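Local coordinates for protein (2Z,6E)-hedycaryol synthase (Kitasatospora setae, PDB 4MC3) that converts (2E,6E)-farnesyl diphosphate and water into the sesquiterpene alcohol (2Z,6E)-hedycaryol by a magnesium-dependent 1,11-cyclization that releases diphosphate, at residues P19-A24 against G51-G56. Numbering follows the deposited sequence.
Sequences PHLEEA and GADLSG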
loop_
_atom_site.group_PDB
_atom_site.type_symbol
_atom_site.label_atom_id
_atom_site.label_comp_id
_atom_site.label_asym_id
_atom_site.label_seq_id
_atom_site.Cartn_x
_atom_site.Cartn_y
_atom_site.Cartn_z
ATOM N N PRO A 19 5.767 -2.717 18.399
ATOM C CA PRO A 19 6.644 -2.378 19.532
ATOM C C PRO A 19 8.132 -2.204 19.148
ATOM O O PRO A 19 8.931 -1.650 19.941
ATOM C CB PRO A 19 6.478 -3.591 20.444
ATOM C CG PRO A 19 5.947 -4.690 19.636
ATOM C CD PRO A 19 5.190 -4.086 18.510
ATOM N N HIS A 20 8.514 -2.635 17.932
ATOM C CA HIS A 20 9.924 -2.603 17.511
ATOM C C HIS A 20 10.340 -1.360 16.689
ATOM O O HIS A 20 11.422 -1.350 16.070
ATOM C CB HIS A 20 10.250 -3.857 16.719
ATOM C CG HIS A 20 10.005 -5.127 17.442
ATOM N ND1 HIS A 20 10.732 -5.495 18.560
ATOM C CD2 HIS A 20 9.126 -6.130 17.212
ATOM C CE1 HIS A 20 10.301 -6.674 18.985
ATOM N NE2 HIS A 20 9.349 -7.093 18.171
ATOM N N LEU A 21 9.500 -0.340 16.654
ATOM C CA LEU A 21 9.711 0.852 15.840
ATOM C C LEU A 21 11.107 1.495 16.023
ATOM O O LEU A 21 11.794 1.803 15.061
ATOM C CB LEU A 21 8.659 1.894 16.171
ATOM C CG LEU A 21 8.817 3.276 15.538
ATOM C CD1 LEU A 21 8.920 3.219 14.023
ATOM C CD2 LEU A 21 7.689 4.212 15.954
ATOM N N GLU A 22 11.516 1.698 17.260
ATOM C CA GLU A 22 12.753 2.452 17.511
ATOM C C GLU A 22 13.957 1.698 16.896
ATOM O O GLU A 22 14.725 2.271 16.134
ATOM C CB GLU A 22 12.924 2.772 19.020
ATOM C CG GLU A 22 12.841 4.271 19.344
ATOM C CD GLU A 22 11.474 4.925 19.075
ATOM O OE1 GLU A 22 10.546 4.753 19.902
ATOM O OE2 GLU A 22 11.333 5.657 18.061
ATOM N N GLU A 23 14.076 0.403 17.171
ATOM C CA GLU A 23 15.163 -0.423 16.633
ATOM C C GLU A 23 15.084 -0.575 15.107
ATOM O O GLU A 23 16.096 -0.454 14.390
ATOM C CB GLU A 23 15.109 -1.807 17.265
ATOM C CG GLU A 23 16.293 -2.723 17.004
ATOM C CD GLU A 23 16.405 -3.839 18.055
ATOM O OE1 GLU A 23 15.449 -4.036 18.855
ATOM O OE2 GLU A 23 17.458 -4.521 18.085
ATOM N N ALA A 24 13.883 -0.825 14.588
ATOM C CA ALA A 24 13.753 -0.948 13.118
ATOM C C ALA A 24 14.091 0.377 12.428
ATOM O O ALA A 24 14.670 0.368 11.359
ATOM C CB ALA A 24 12.365 -1.359 12.748
ATOM N N GLY A 51 7.985 10.438 7.994
ATOM C CA GLY A 51 7.555 9.413 8.976
ATOM C C GLY A 51 7.464 7.994 8.407
ATOM O O GLY A 51 6.536 7.240 8.729
ATOM N N ALA A 52 8.443 7.617 7.593
ATOM C CA ALA A 52 8.458 6.273 6.981
ATOM C C ALA A 52 8.464 5.152 8.011
ATOM O O ALA A 52 7.898 4.073 7.797
ATOM C CB ALA A 52 9.668 6.126 6.057
ATOM N N ASP A 53 9.163 5.394 9.104
ATOM C CA ASP A 53 9.320 4.410 10.120
ATOM C C ASP A 53 7.959 4.237 10.823
ATOM O O ASP A 53 7.499 3.124 11.004
ATOM C CB ASP A 53 10.462 4.740 11.079
ATOM C CG ASP A 53 10.542 6.227 11.455
ATOM O OD1 ASP A 53 9.656 7.026 11.126
ATOM O OD2 ASP A 53 11.541 6.569 12.103
ATOM N N LEU A 54 7.323 5.345 11.217
ATOM C CA LEU A 54 6.041 5.277 11.888
ATOM C C LEU A 54 4.997 4.639 10.981
ATOM O O LEU A 54 4.180 3.823 11.419
ATOM C CB LEU A 54 5.598 6.680 12.381
ATOM C CG LEU A 54 4.306 6.729 13.195
ATOM C CD1 LEU A 54 4.477 5.931 14.477
ATOM C CD2 LEU A 54 3.947 8.185 13.506
ATOM N N SER A 55 5.044 5.001 9.692
ATOM C CA SER A 55 4.145 4.443 8.732
ATOM C C SER A 55 4.231 2.914 8.733
ATOM O O SER A 55 3.183 2.222 8.828
ATOM C CB SER A 55 4.491 4.968 7.337
ATOM O OG SER A 55 3.808 4.248 6.365
ATOM N N GLY A 56 5.442 2.383 8.675
ATOM C CA GLY A 56 5.643 0.934 8.701
ATOM C C GLY A 56 5.163 0.284 9.965
ATOM O O GLY A 56 4.666 -0.867 9.959
#
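L21, in the first turn of helix 21-35, meets D53 and L54 of helix 52-59 and shows how a single leucine can make the apolar part of a junction between two helix starts. Its work divides between two methyls. CD1 of L21 comes down on the backbone of the facing turn, with atom O of D53 only 3.3 Å from that methyl. The same CD1 of L21 lies 3.7 Å from CB of D53. CD2 takes the other branch and touches the side chain of L54, with CD1 of L54 3.9 Å from CD2 of L21. The two leucine side chains slant across each other, branch against branch. In L21 a chi1 of 173° sets CG opposite the backbone N and carries both methyls outward to helix 52-59, with CA of L21 and CA of D53 6.7 Å apart.

Polar interactions run beside this apolar patch. D53 folds back on its own helix, its CG between the backbone N and the carbonyl carbon, and OD1 of D53 accepts the N-H of L54, N to OD1 2.9 Å; the bond is bent, 136° at the hydrogen, and arrives on the anti side, 32° out of the carboxylate plane. The other oxygen, OD2, is hydrogen-bonded to S25 of helix 21-35, so the carboxylate itself ties the two helices. OE2 of E22 stands 6.0 Å from OD2 of D53, near but not in contact; it may slightly raise the pKa of D53, an effect the hydrogen bonds from L54 and S25 would offset.

A24 packs against helix 65-84, while S55, turned from L21, touches the bound nerolidol in this class I terpene synthase alpha fold. Nondirectional methyl packing thus helps set the spacing beside a pocket-lining helix, and the doubly bonded carboxylate of D53 adds a directional constraint on how the two helix starts sit together.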